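Local coordinates for protein NUDIX hydrolase (Nitrosomonas europaea, PDB 2B0V) that probably hydrolyses nucleoside di- and triphosphates, and perhaps thiamine diphosphate, as a magnesium-dependent monomeric hydrolase of the Nudix family, NudJ subfamily, at residues A[33-38]-A[122-127]; A[55-60]-A[98-103]; A[61-66]-A[92-97]; A[112-117]-A[128-133]. One frame throughout, in Å; residues are numbered along the deposited sequence.

Interaction 1: A[33-38]-A[122-127]; sequences IKLNQP and AMHRTP. With EDO (1,2-ethanediol), chain D.
The guanidinium of Arg-125 and the amide of Asn-36 stand almost perpendicular, their planes 82° apart, where strand 34-36 of the Nudix fold meets the loop between helices 114-119 and 128-137. Near the guanidinium plane, at its edge, lies O1 of a bound 1,2-ethanediol, weakly bonded to Arg-125 NH1 at 3.1 Å, while Asn-36 ND2 approaches obliquely. Arg-125 NH1 also forms a salt bridge, and Asn-36 ND2 a hydrogen bond, with Glu-26 OE2, and Asn-36 OD1 accepts from Arg-86 NH2. The imidazole of His-124 is met obliquely by Leu-35 CD2, and its NE2 donates to the carbonyl of Ile-117. The backbones join in a single beta bridge between Leu-35 and His-124, made by two bonds: Leu-35 N to Met-123 O at 2.9 Å, and Arg-125 N to Leu-35 O at 2.8 Å. Selenomethionine Met-123, its chain bent at chi3 (-85°), brings CE within 3.7 Å of Ile-33 CG2, the two side chains running alongside each other. One water accepts a hydrogen bond from Lys-34 NZ and donates one each to Ala-122 O and His-124 O. A second donates to Asn-36 OD1 at 2.9 Å and lies 2.6 Å from Thr-126 OG1.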
loop_
_atom_site.group_PDB
_atom_site.type_symbol
_atom_site.label_atom_id
_atom_site.label_comp_id
_atom_site.label_asym_id
_atom_site.label_seq_id
_atom_site.Cartn_x
_atom_site.Cartn_y
_atom_site.Cartn_z
ATOM N N ILE A 33 -11.164 13.399 0.831
ATOM C CA ILE A 33 -10.830 12.146 0.173
ATOM C C ILE A 33 -9.424 12.176 -0.451
ATOM O O ILE A 33 -9.056 13.103 -1.189
ATOM C CB ILE A 33 -11.893 11.731 -0.876
ATOM C CG1 ILE A 33 -13.261 11.549 -0.204
ATOM C CG2 ILE A 33 -11.532 10.398 -1.592
ATOM C CD1 ILE A 33 -14.442 11.299 -1.184
ATOM N N LYS A 34 -8.661 11.115 -0.164
ATOM C CA LYS A 34 -7.314 10.975 -0.677
ATOM C C LYS A 34 -7.209 9.644 -1.407
ATOM O O LYS A 34 -7.937 8.692 -1.081
ATOM C CB LYS A 34 -6.273 11.018 0.459
ATOM C CG LYS A 34 -6.268 12.318 1.296
ATOM C CD LYS A 34 -5.885 13.541 0.438
ATOM C CE LYS A 34 -5.979 14.821 1.254
ATOM N NZ LYS A 34 -5.533 16.019 0.457
ATOM N N LEU A 35 -6.345 9.586 -2.402
ATOM C CA LEU A 35 -6.017 8.332 -3.109
ATOM C C LEU A 35 -4.698 7.740 -2.575
ATOM O O LEU A 35 -3.715 8.460 -2.342
ATOM C CB LEU A 35 -5.845 8.658 -4.592
ATOM C CG LEU A 35 -5.788 7.480 -5.550
ATOM C CD1 LEU A 35 -7.155 6.778 -5.582
ATOM C CD2 LEU A 35 -5.360 7.994 -6.955
ATOM N N ASN A 36 -4.655 6.418 -2.434
ATOM C CA ASN A 36 -3.464 5.784 -1.862
ATOM C C ASN A 36 -3.398 4.320 -2.290
ATOM O O ASN A 36 -4.402 3.732 -2.696
ATOM C CB ASN A 36 -3.524 5.871 -0.319
ATOM C CG ASN A 36 -2.163 5.651 0.379
ATOM O OD1 ASN A 36 -1.118 5.547 -0.244
ATOM N ND2 ASN A 36 -2.203 5.636 1.714
ATOM N N GLN A 37 -2.222 3.706 -2.225
ATOM C CA GLN A 37 -2.181 2.235 -2.251
ATOM C C GLN A 37 -2.884 1.684 -0.996
ATOM O O GLN A 37 -2.945 2.392 0.020
ATOM C CB GLN A 37 -0.728 1.753 -2.214
ATOM C CG GLN A 37 0.006 1.787 -3.532
ATOM C CD GLN A 37 0.500 3.215 -3.847
ATOM O OE1 GLN A 37 0.768 4.030 -2.936
ATOM N NE2 GLN A 37 0.677 3.488 -5.130
ATOM N N PRO A 38 -3.351 0.419 -1.039
ATOM C CA PRO A 38 -3.697 -0.282 0.193
ATOM C C PRO A 38 -2.444 -0.278 1.076
ATOM O O PRO A 38 -1.362 -0.651 0.608
ATOM C CB PRO A 38 -3.959 -1.722 -0.299
ATOM C CG PRO A 38 -4.459 -1.529 -1.658
ATOM C CD PRO A 38 -3.492 -0.452 -2.215
ATOM N N ALA A 122 -3.092 15.830 -7.122
ATOM C CA ALA A 122 -3.345 16.736 -5.996
ATOM C C ALA A 122 -4.049 16.076 -4.789
ATOM O O ALA A 122 -3.907 16.566 -3.662
ATOM C CB ALA A 122 -4.085 18.017 -6.457
HETATM N N MSE A 123 -4.774 14.974 -5.014
HETATM C CA MSE A 123 -5.483 14.280 -3.907
HETATM C C MSE A 123 -4.747 12.991 -3.494
HETATM O O MSE A 123 -5.260 12.222 -2.687
HETATM C CB MSE A 123 -6.959 14.016 -4.228
HETATM C CG MSE A 123 -7.184 13.079 -5.379
HETATM SE SE MSE A 123 -9.106 12.793 -5.729
HETATM C CE MSE A 123 -9.357 11.399 -4.433
ATOM N N HIS A 124 -3.529 12.768 -4.000
ATOM C CA HIS A 124 -2.754 11.626 -3.488
ATOM C C HIS A 124 -2.462 11.855 -2.006
ATOM O O HIS A 124 -2.139 12.986 -1.578
ATOM C CB HIS A 124 -1.442 11.470 -4.216
ATOM C CG HIS A 124 -1.577 10.995 -5.617
ATOM N ND1 HIS A 124 -0.484 10.657 -6.379
ATOM C CD2 HIS A 124 -2.665 10.789 -6.396
ATOM C CE1 HIS A 124 -0.884 10.304 -7.586
ATOM N NE2 HIS A 124 -2.201 10.367 -7.622
ATOM N N ARG A 125 -2.520 10.769 -1.233
ATOM C CA ARG A 125 -2.246 10.884 0.191
ATOM C C ARG A 125 -0.830 11.423 0.478
ATOM O O ARG A 125 -0.653 12.280 1.341
ATOM C CB ARG A 125 -2.503 9.551 0.895
ATOM C CG ARG A 125 -2.082 9.528 2.347
ATOM C CD ARG A 125 -3.266 9.447 3.236
ATOM N NE ARG A 125 -2.961 9.409 4.680
ATOM C CZ ARG A 125 -3.113 8.341 5.474
ATOM N NH1 ARG A 125 -3.536 7.167 4.982
ATOM N NH2 ARG A 125 -2.837 8.442 6.783
ATOM N N THR A 126 0.157 10.940 -0.258
ATOM C CA THR A 126 1.557 11.416 -0.092
ATOM C C THR A 126 2.233 11.346 -1.453
ATOM O O THR A 126 1.693 10.729 -2.366
ATOM C CB THR A 126 2.380 10.493 0.858
ATOM O OG1 THR A 126 2.616 9.241 0.209
ATOM C CG2 THR A 126 1.679 10.261 2.240
ATOM N N PRO A 127 3.421 11.969 -1.590
ATOM C CA PRO A 127 4.191 11.829 -2.815
ATOM C C PRO A 127 4.591 10.384 -3.143
ATOM O O PRO A 127 4.946 10.084 -4.308
ATOM C CB PRO A 127 5.433 12.702 -2.542
ATOM C CG PRO A 127 4.969 13.690 -1.547
ATOM C CD PRO A 127 4.115 12.858 -0.633
HETATM C C1 EDO D . -4.225 3.097 5.593
HETATM O O1 EDO D . -3.256 4.042 5.037
HETATM C C2 EDO D . -4.029 2.700 7.074
HETATM O O2 EDO D . -4.571 1.390 7.437
HETATM O O HOH W 1 -3.098 15.547 -1.049
HETATM O O HOH W 2 0.876 7.367 0.689
#

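Interaction 2: A[55-60]-A[98-103]; sequences EVLEET and PDRKLD. With EDO (1,2-ethanediol), chain D.
Leu-102 and Asp-103 press closely on the last turn of helix 48-60, whereas the outer part of the loop meets it mainly through Arg-100 and water. At the tight end Asp-103 N donates to Glu-58 O at 2.9 Å, and Leu-102 CD2 sits 3.5 Å from Thr-60 C. Leu-102 CD1 covers Glu-59 O, a buried carbonyl with no partner. The helix closes the Nudix box, the family's signature sequence, whose acidic residues commonly hold magnesium in relatives. Here Glu-55, Glu-58 and Glu-59 gather around Asp-103, whose CG lies anti to its carbonyl carbon (chi1 -76°), setting the carboxylate beside Glu-58 CB and bringing OD2 to 3.7 Å from Glu-59 CG. Glu-58 OE1 is paired with Arg-54, and Glu-59 OE1 accepts from Ala-39 N. Replacing Glu-59 by an alanine would probably leave Ala-39 N without its carboxylate acceptor and open a gap beside Asp-103. Toward solvent, Leu-57 CD1 crosses Arg-100 CD at 3.8 Å, and one water spans the carbonyls of Leu-57 and Lys-101. The Arg-100 guanidinium reaches on to Gly-61 O and Ser-95 OG.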
loop_
_atom_site.group_PDB
_atom_site.type_symbol
_atom_site.label_atom_id
_atom_site.label_comp_id
_atom_site.label_asym_id
_atom_site.label_seq_id
_atom_site.Cartn_x
_atom_site.Cartn_y
_atom_site.Cartn_z
ATOM N N GLU A 55 -3.112 -5.631 5.205
ATOM C CA GLU A 55 -3.631 -4.344 4.776
ATOM C C GLU A 55 -4.412 -4.431 3.467
ATOM O O GLU A 55 -5.469 -3.793 3.349
ATOM C CB GLU A 55 -2.507 -3.327 4.692
ATOM C CG GLU A 55 -2.002 -2.787 6.081
ATOM C CD GLU A 55 -3.052 -2.063 6.925
ATOM O OE1 GLU A 55 -4.159 -1.731 6.436
ATOM O OE2 GLU A 55 -2.762 -1.823 8.117
ATOM N N VAL A 56 -3.932 -5.206 2.487
ATOM C CA VAL A 56 -4.694 -5.383 1.266
ATOM C C VAL A 56 -6.082 -5.951 1.553
ATOM O O VAL A 56 -7.097 -5.411 1.074
ATOM C CB VAL A 56 -3.968 -6.265 0.230
ATOM C CG1 VAL A 56 -4.849 -6.508 -0.995
ATOM C CG2 VAL A 56 -2.616 -5.591 -0.147
ATOM N N LEU A 57 -6.129 -6.999 2.379
ATOM C CA LEU A 57 -7.430 -7.574 2.708
ATOM C C LEU A 57 -8.340 -6.606 3.469
ATOM O O LEU A 57 -9.550 -6.481 3.126
ATOM C CB LEU A 57 -7.207 -8.885 3.475
ATOM C CG LEU A 57 -8.442 -9.617 3.971
ATOM C CD1 LEU A 57 -9.294 -10.056 2.782
ATOM C CD2 LEU A 57 -8.061 -10.797 4.832
ATOM N N GLU A 58 -7.789 -5.946 4.501
ATOM C CA GLU A 58 -8.603 -5.091 5.374
ATOM C C GLU A 58 -9.127 -3.844 4.678
ATOM O O GLU A 58 -10.207 -3.327 5.045
ATOM C CB GLU A 58 -7.835 -4.685 6.626
ATOM C CG GLU A 58 -7.567 -5.913 7.489
ATOM C CD GLU A 58 -6.850 -5.636 8.810
ATOM O OE1 GLU A 58 -6.189 -4.585 8.918
ATOM O OE2 GLU A 58 -6.953 -6.519 9.713
ATOM N N GLU A 59 -8.366 -3.362 3.701
ATOM C CA GLU A 59 -8.701 -2.095 3.002
ATOM C C GLU A 59 -9.450 -2.299 1.679
ATOM O O GLU A 59 -10.079 -1.360 1.180
ATOM C CB GLU A 59 -7.449 -1.235 2.795
ATOM C CG GLU A 59 -6.808 -0.799 4.083
ATOM C CD GLU A 59 -6.022 0.502 3.904
ATOM O OE1 GLU A 59 -5.463 0.718 2.799
ATOM O OE2 GLU A 59 -5.968 1.302 4.868
ATOM N N THR A 60 -9.312 -3.481 1.067
ATOM C CA THR A 60 -9.904 -3.720 -0.248
ATOM C C THR A 60 -10.831 -4.919 -0.373
ATOM O O THR A 60 -11.530 -5.031 -1.390
ATOM C CB THR A 60 -8.851 -3.865 -1.360
ATOM O OG1 THR A 60 -8.260 -5.172 -1.296
ATOM C CG2 THR A 60 -7.787 -2.807 -1.255
ATOM N N PRO A 98 -17.178 -9.296 -1.989
ATOM C CA PRO A 98 -17.770 -7.972 -1.764
ATOM C C PRO A 98 -18.357 -7.759 -0.374
ATOM O O PRO A 98 -18.592 -6.599 0.004
ATOM C CB PRO A 98 -18.872 -7.881 -2.839
ATOM C CG PRO A 98 -19.071 -9.250 -3.309
ATOM C CD PRO A 98 -17.867 -10.058 -3.054
ATOM N N ASP A 99 -18.577 -8.834 0.375
ATOM C CA ASP A 99 -19.176 -8.697 1.722
ATOM C C ASP A 99 -18.158 -8.516 2.847
ATOM O O ASP A 99 -18.539 -8.161 3.979
ATOM C CB ASP A 99 -20.107 -9.852 2.028
ATOM C CG ASP A 99 -21.342 -9.817 1.164
ATOM O OD1 ASP A 99 -21.844 -8.694 0.897
ATOM O OD2 ASP A 99 -21.747 -10.886 0.737
ATOM N N ARG A 100 -16.885 -8.763 2.537
ATOM C CA ARG A 100 -15.786 -8.506 3.485
ATOM C C ARG A 100 -15.844 -7.041 3.899
ATOM O O ARG A 100 -15.984 -6.140 3.056
ATOM C CB ARG A 100 -14.426 -8.884 2.878
ATOM C CG ARG A 100 -14.239 -10.429 2.681
ATOM C CD ARG A 100 -12.919 -10.837 1.927
ATOM N NE ARG A 100 -12.932 -12.238 1.425
ATOM C CZ ARG A 100 -12.185 -12.715 0.411
ATOM N NH1 ARG A 100 -11.334 -11.935 -0.261
ATOM N NH2 ARG A 100 -12.304 -14.000 0.051
ATOM N N LYS A 101 -15.786 -6.795 5.203
ATOM C CA LYS A 101 -15.857 -5.433 5.713
ATOM C C LYS A 101 -14.548 -4.698 5.445
ATOM O O LYS A 101 -13.464 -5.239 5.685
ATOM C CB LYS A 101 -16.157 -5.429 7.209
ATOM C CG LYS A 101 -17.183 -4.380 7.606
ATOM C CD LYS A 101 -18.530 -4.646 6.932
ATOM C CE LYS A 101 -19.305 -5.772 7.601
ATOM N NZ LYS A 101 -20.404 -6.295 6.733
ATOM N N LEU A 102 -14.669 -3.482 4.928
ATOM C CA LEU A 102 -13.479 -2.647 4.678
ATOM C C LEU A 102 -13.267 -1.768 5.900
ATOM O O LEU A 102 -14.244 -1.380 6.577
ATOM C CB LEU A 102 -13.609 -1.798 3.400
ATOM C CG LEU A 102 -13.994 -2.471 2.082
ATOM C CD1 LEU A 102 -13.813 -1.538 0.885
ATOM C CD2 LEU A 102 -13.240 -3.760 1.890
ATOM N N ASP A 103 -12.008 -1.434 6.184
ATOM C CA ASP A 103 -11.722 -0.557 7.328
ATOM C C ASP A 103 -12.555 0.690 7.236
ATOM O O ASP A 103 -12.805 1.215 6.136
ATOM C CB ASP A 103 -10.258 -0.101 7.300
ATOM C CG ASP A 103 -9.312 -1.156 7.737
ATOM O OD1 ASP A 103 -9.751 -2.211 8.215
ATOM O OD2 ASP A 103 -8.092 -0.910 7.591
HETATM C C1 EDO D . -4.225 3.097 5.593
HETATM O O1 EDO D . -3.256 4.042 5.037
HETATM C C2 EDO D . -4.029 2.700 7.074
HETATM O O2 EDO D . -4.571 1.390 7.437
HETATM O O HOH W 3 -6.047 -1.855 8.437
HETATM O O HOH W 4 -11.809 -7.433 4.437
HETATM O O HOH W 5 -7.155 1.592 7.271
#

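Interaction 3: A[61-66]-A[92-97]; sequences GHSFLP and QVVSFD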
loop_
_atom_site.group_PDB
_atom_site.type_symbol
_atom_site.label_atom_id
_atom_site.label_comp_id
_atom_site.label_asym_id
_atom_site.label_seq_id
_atom_site.Cartn_x
_atom_site.Cartn_y
_atom_site.Cartn_z
ATOM N N GLY A 61 -10.803 -5.822 0.607
ATOM C CA GLY A 61 -11.598 -7.060 0.523
ATOM C C GLY A 61 -11.048 -8.084 -0.459
ATOM O O GLY A 61 -11.641 -9.131 -0.693
ATOM N N HIS A 62 -9.860 -7.816 -0.994
ATOM C CA HIS A 62 -9.143 -8.788 -1.817
ATOM C C HIS A 62 -8.015 -9.470 -1.017
ATOM O O HIS A 62 -7.316 -8.801 -0.280
ATOM C CB HIS A 62 -8.459 -8.035 -2.961
ATOM C CG HIS A 62 -9.387 -7.404 -3.942
ATOM N ND1 HIS A 62 -10.165 -6.296 -3.652
ATOM C CD2 HIS A 62 -9.669 -7.736 -5.224
ATOM C CE1 HIS A 62 -10.883 -5.984 -4.720
ATOM N NE2 HIS A 62 -10.562 -6.812 -5.694
ATOM N N SER A 63 -7.816 -10.754 -1.206
ATOM C CA SER A 63 -6.646 -11.411 -0.607
ATOM C C SER A 63 -5.418 -11.222 -1.519
ATOM O O SER A 63 -5.509 -11.244 -2.746
ATOM C CB SER A 63 -6.946 -12.901 -0.354
ATOM O OG SER A 63 -7.299 -13.523 -1.563
ATOM N N PHE A 64 -4.249 -11.064 -0.886
ATOM C CA PHE A 64 -3.028 -10.724 -1.609
ATOM C C PHE A 64 -2.007 -11.845 -1.545
ATOM O O PHE A 64 -1.860 -12.520 -0.505
ATOM C CB PHE A 64 -2.462 -9.476 -0.947
ATOM C CG PHE A 64 -1.216 -8.869 -1.616
ATOM C CD1 PHE A 64 -1.243 -8.420 -2.923
ATOM C CD2 PHE A 64 -0.044 -8.687 -0.877
ATOM C CE1 PHE A 64 -0.088 -7.773 -3.492
ATOM C CE2 PHE A 64 1.095 -8.057 -1.456
ATOM C CZ PHE A 64 1.054 -7.613 -2.747
ATOM N N LEU A 65 -1.306 -12.033 -2.670
ATOM C CA LEU A 65 -0.152 -12.919 -2.756
ATOM C C LEU A 65 1.090 -12.083 -3.072
ATOM O O LEU A 65 1.295 -11.700 -4.220
ATOM C CB LEU A 65 -0.385 -13.936 -3.882
ATOM C CG LEU A 65 0.480 -15.192 -3.950
ATOM C CD1 LEU A 65 0.050 -16.202 -2.893
ATOM C CD2 LEU A 65 0.324 -15.826 -5.346
ATOM N N PRO A 66 1.901 -11.769 -2.049
ATOM C CA PRO A 66 3.084 -10.947 -2.343
ATOM C C PRO A 66 4.060 -11.706 -3.218
ATOM O O PRO A 66 4.196 -12.962 -3.105
ATOM C CB PRO A 66 3.693 -10.626 -0.954
ATOM C CG PRO A 66 2.604 -11.015 0.037
ATOM C CD PRO A 66 1.800 -12.131 -0.622
ATOM N N GLN A 92 -0.021 -10.299 -6.594
ATOM C CA GLN A 92 -1.338 -10.529 -7.168
ATOM C C GLN A 92 -2.444 -10.474 -6.145
ATOM O O GLN A 92 -2.238 -10.799 -4.958
ATOM C CB GLN A 92 -1.392 -11.907 -7.767
ATOM C CG GLN A 92 -0.384 -12.196 -8.856
ATOM C CD GLN A 92 -0.526 -13.622 -9.370
ATOM O OE1 GLN A 92 -1.617 -14.039 -9.768
ATOM N NE2 GLN A 92 0.572 -14.387 -9.338
ATOM N N VAL A 93 -3.638 -10.152 -6.621
ATOM C CA VAL A 93 -4.813 -10.412 -5.839
ATOM C C VAL A 93 -5.379 -11.753 -6.305
ATOM O O VAL A 93 -5.415 -12.018 -7.503
ATOM C CB VAL A 93 -5.824 -9.231 -5.847
ATOM C CG1 VAL A 93 -5.338 -8.137 -4.861
ATOM C CG2 VAL A 93 -6.089 -8.713 -7.250
ATOM N N VAL A 94 -5.777 -12.592 -5.352
ATOM C CA VAL A 94 -6.153 -13.972 -5.653
ATOM C C VAL A 94 -7.554 -14.353 -5.168
ATOM O O VAL A 94 -7.979 -15.476 -5.374
ATOM C CB VAL A 94 -5.147 -14.964 -5.061
ATOM C CG1 VAL A 94 -3.764 -14.747 -5.648
ATOM C CG2 VAL A 94 -5.116 -14.863 -3.527
ATOM N N SER A 95 -8.242 -13.443 -4.477
ATOM C CA SER A 95 -9.693 -13.603 -4.207
ATOM C C SER A 95 -10.322 -12.256 -3.910
ATOM O O SER A 95 -9.657 -11.293 -3.561
ATOM C CB SER A 95 -9.929 -14.510 -2.986
ATOM O OG SER A 95 -9.697 -13.780 -1.796
ATOM N N PHE A 96 -11.635 -12.199 -4.082
ATOM C CA PHE A 96 -12.380 -10.999 -3.732
ATOM C C PHE A 96 -13.726 -11.429 -3.214
ATOM O O PHE A 96 -14.362 -12.298 -3.793
ATOM C CB PHE A 96 -12.584 -10.127 -4.963
ATOM C CG PHE A 96 -13.498 -8.946 -4.716
ATOM C CD1 PHE A 96 -13.216 -8.047 -3.704
ATOM C CD2 PHE A 96 -14.632 -8.757 -5.485
ATOM C CE1 PHE A 96 -14.014 -6.936 -3.445
ATOM C CE2 PHE A 96 -15.479 -7.649 -5.227
ATOM C CZ PHE A 96 -15.162 -6.740 -4.191
ATOM N N ASP A 97 -14.164 -10.818 -2.129
ATOM C CA ASP A 97 -15.508 -11.032 -1.633
ATOM C C ASP A 97 -16.116 -9.682 -1.264
ATOM O O ASP A 97 -15.660 -9.011 -0.338
ATOM C CB ASP A 97 -15.525 -12.016 -0.452
ATOM C CG ASP A 97 -16.940 -12.276 0.126
ATOM O OD1 ASP A 97 -17.983 -11.840 -0.398
ATOM O OD2 ASP A 97 -17.005 -13.019 1.139
#
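CG of His-62 stands anti to its carbonyl carbon (chi1 -66°) and that of Phe-96 anti to the backbone N (chi1 173°), and these torsions carry both rings to the same side of the sheet, where they stack. The stack is offset, centroids 4.3 Å apart and planes inclined by 24°, with Phe-96 CD1 over one face of the imidazole near its rim, 3.3 Å from CE1 of His-62. Phe-96 CB adds a CH-pi contact over the imidazole. His-62 ND1 is hydrogen-bonded to Thr-60 O, which restrains the ring's rotation. An alanine in place of His-62 would be likely to strip Phe-96 of its stacking partner and leave that phenyl freer to turn. Val-93 and Phe-64 share this face, where Phe-64 packs against helix 48-60. On the other face Ser-63 OG and Ser-95 OG approach to a very short 2.4 Å, doubtful in detail because Ser-63 has two conformers. Leu-65 CB touches Val-94 CG1 at 3.9 Å. Non-hydrogen-bonded pairs His-62/Phe-96 and Phe-64/Val-93, the second shifted by one residue in register, and the hydrogen-bonded pair Leu-65/Gln-92 (Leu-65 N to Gln-92 O, 2.8 Å) mark an antiparallel beta hairpin, strands 62-77 and 82-96 of the Nudix sheet.

Interaction 4: A[112-117]-A[128-133]; sequences FSIDEI and LVMQCI
Ile-117 and Ile-133 reach toward each other end on, their CD1 methyls 3.8 Å apart, in a meeting of helices 114-119 and 128-137 that is wholly apolar; no hydrogen bond crosses it. Ile-114 slides past Ile-133 in the opposite sense, its CD1 at 3.9 Å from Ile-133 CG2, and crosses selenomethionine Met-130 at about a right angle, where CD1 of Ile-114 meets CE of Met-130 at 3.6 Å. Bends at chi2 (76°) and chi3 (-107°) fold the Met-130 chain so that its selenium lies 4.1 Å from Ile-117 CG2 while CE turns to Ile-114. In the alpha/beta/alpha sandwich of the Nudix fold, Ile-117 and Ile-133 also rest on Tyr-21 of strand 20-26, so the helices pack on the sheet as well as on each other. Polar bonds stay within the first segment and belong to a capping box. Ser-113, at the N-cap of helix 114-119, accepts from Glu-116 N through OG at 3.3 Å, and Ser-113 N donates back to Glu-116 OE1 at 3.0 Å, 35° out of the carboxylate plane.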
loop_
_atom_site.group_PDB
_atom_site.type_symbol
_atom_site.label_atom_id
_atom_site.label_comp_id
_atom_site.label_asym_id
_atom_site.label_seq_id
_atom_site.Cartn_x
_atom_site.Cartn_y
_atom_site.Cartn_z
ATOM N N PHE A 112 -7.409 1.838 -11.159
ATOM C CA PHE A 112 -7.154 3.097 -11.878
ATOM C C PHE A 112 -6.015 2.943 -12.889
ATOM O O PHE A 112 -4.982 2.356 -12.578
ATOM C CB PHE A 112 -6.742 4.199 -10.886
ATOM C CG PHE A 112 -7.777 4.555 -9.887
ATOM C CD1 PHE A 112 -8.557 5.719 -10.066
ATOM C CD2 PHE A 112 -7.968 3.767 -8.721
ATOM C CE1 PHE A 112 -9.491 6.073 -9.082
ATOM C CE2 PHE A 112 -8.896 4.128 -7.761
ATOM C CZ PHE A 112 -9.673 5.270 -7.947
ATOM N N SER A 113 -6.173 3.545 -14.061
ATOM C CA SER A 113 -5.100 3.587 -15.061
ATOM C C SER A 113 -4.057 4.645 -14.679
ATOM O O SER A 113 -4.338 5.551 -13.888
ATOM C CB SER A 113 -5.702 3.979 -16.415
ATOM O OG SER A 113 -6.182 5.318 -16.344
ATOM N N ILE A 114 -2.862 4.569 -15.271
ATOM C CA ILE A 114 -1.838 5.565 -14.954
ATOM C C ILE A 114 -2.340 6.995 -15.241
ATOM O O ILE A 114 -2.050 7.929 -14.478
ATOM C CB ILE A 114 -0.503 5.276 -15.685
ATOM C CG1 ILE A 114 0.610 6.135 -15.089
ATOM C CG2 ILE A 114 -0.623 5.475 -17.204
ATOM C CD1 ILE A 114 0.837 5.874 -13.644
ATOM N N ASP A 115 -3.085 7.176 -16.337
ATOM C CA ASP A 115 -3.570 8.521 -16.670
ATOM C C ASP A 115 -4.452 9.076 -15.554
ATOM O O ASP A 115 -4.324 10.248 -15.179
ATOM C CB ASP A 115 -4.308 8.546 -18.016
ATOM C CG ASP A 115 -3.345 8.548 -19.185
ATOM O OD1 ASP A 115 -2.137 8.282 -18.963
ATOM O OD2 ASP A 115 -3.774 8.819 -20.323
ATOM N N GLU A 116 -5.336 8.224 -15.033
ATOM C CA GLU A 116 -6.262 8.637 -13.988
ATOM C C GLU A 116 -5.510 8.970 -12.704
ATOM O O GLU A 116 -5.824 9.953 -12.001
ATOM C CB GLU A 116 -7.303 7.537 -13.722
ATOM C CG GLU A 116 -8.284 7.304 -14.924
ATOM C CD GLU A 116 -9.119 5.965 -14.895
ATOM O OE1 GLU A 116 -8.797 4.931 -14.245
ATOM O OE2 GLU A 116 -10.171 5.931 -15.582
ATOM N N ILE A 117 -4.527 8.128 -12.384
ATOM C CA ILE A 117 -3.729 8.352 -11.176
ATOM C C ILE A 117 -2.981 9.681 -11.290
ATOM O O ILE A 117 -3.014 10.519 -10.372
ATOM C CB ILE A 117 -2.746 7.172 -10.955
ATOM C CG1 ILE A 117 -3.537 5.887 -10.674
ATOM C CG2 ILE A 117 -1.811 7.428 -9.772
ATOM C CD1 ILE A 117 -2.685 4.599 -10.839
ATOM N N LEU A 128 4.504 9.483 -2.159
ATOM C CA LEU A 128 4.879 8.086 -2.375
ATOM C C LEU A 128 3.896 7.297 -3.220
ATOM O O LEU A 128 4.250 6.241 -3.789
ATOM C CB LEU A 128 5.109 7.367 -1.044
ATOM C CG LEU A 128 6.104 7.960 -0.050
ATOM C CD1 LEU A 128 6.358 6.859 0.952
ATOM C CD2 LEU A 128 7.407 8.461 -0.720
ATOM N N VAL A 129 2.663 7.808 -3.303
ATOM C CA VAL A 129 1.641 7.111 -4.091
ATOM C C VAL A 129 2.140 7.032 -5.515
ATOM O O VAL A 129 2.133 5.952 -6.147
ATOM C CB VAL A 129 0.279 7.826 -4.029
ATOM C CG1 VAL A 129 -0.720 7.094 -4.878
ATOM C CG2 VAL A 129 -0.211 7.834 -2.587
HETATM N N MSE A 130 2.589 8.175 -6.041
HETATM C CA MSE A 130 3.097 8.180 -7.396
HETATM C C MSE A 130 4.474 7.518 -7.481
HETATM O O MSE A 130 4.752 6.739 -8.410
HETATM C CB MSE A 130 3.143 9.637 -7.922
HETATM C CG MSE A 130 3.399 9.770 -9.391
HETATM SE SE MSE A 130 1.739 9.318 -10.363
HETATM C CE MSE A 130 2.422 7.647 -10.974
ATOM N N GLN A 131 5.340 7.805 -6.511
ATOM C CA GLN A 131 6.728 7.303 -6.600
ATOM C C GLN A 131 6.762 5.775 -6.608
ATOM O O GLN A 131 7.530 5.158 -7.382
ATOM C CB GLN A 131 7.607 7.833 -5.460
ATOM C CG GLN A 131 9.112 7.526 -5.676
ATOM C CD GLN A 131 9.624 8.128 -6.981
ATOM O OE1 GLN A 131 10.152 7.436 -7.853
ATOM N NE2 GLN A 131 9.384 9.394 -7.148
ATOM N N CYS A 132 5.956 5.148 -5.745
ATOM C CA CYS A 132 5.917 3.667 -5.630
ATOM C C CYS A 132 5.525 3.035 -6.978
ATOM O O CYS A 132 6.052 2.018 -7.414
ATOM C CB CYS A 132 4.981 3.248 -4.472
ATOM S SG CYS A 132 5.601 3.712 -2.796
ATOM N N ILE A 133 4.575 3.678 -7.653
ATOM C CA ILE A 133 4.153 3.191 -8.987
ATOM C C ILE A 133 5.244 3.378 -10.036
ATOM O O ILE A 133 5.493 2.482 -10.837
ATOM C CB ILE A 133 2.839 3.903 -9.442
ATOM C CG1 ILE A 133 1.691 3.397 -8.578
ATOM C CG2 ILE A 133 2.551 3.641 -10.930
ATOM C CD1 ILE A 133 0.400 4.254 -8.655
#

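Two pairs of neighbours make up the set. Interactions 1 and 4 have centres about 9 Å apart, and their segments alternate along the chain; His-124 reaches Ile-117, and Gln-37 reaches Val-129, tying the loop and strand 34-36 to the helix pair. Interactions 2 and 3, about 10 Å apart, meet through Arg-100 and the direct passage from helix 48-60 into strand 62-77. Between the pairs, Pro-38 packs on helix 48-60, although the centres of interactions 1 and 2 lie about 18 Å apart. In sequence, interaction 3 falls within the span of 2, and 2 within that of 1; both end before 4 begins. All four lie within one Nudix domain, interaction 2 on the helix of the Nudix box.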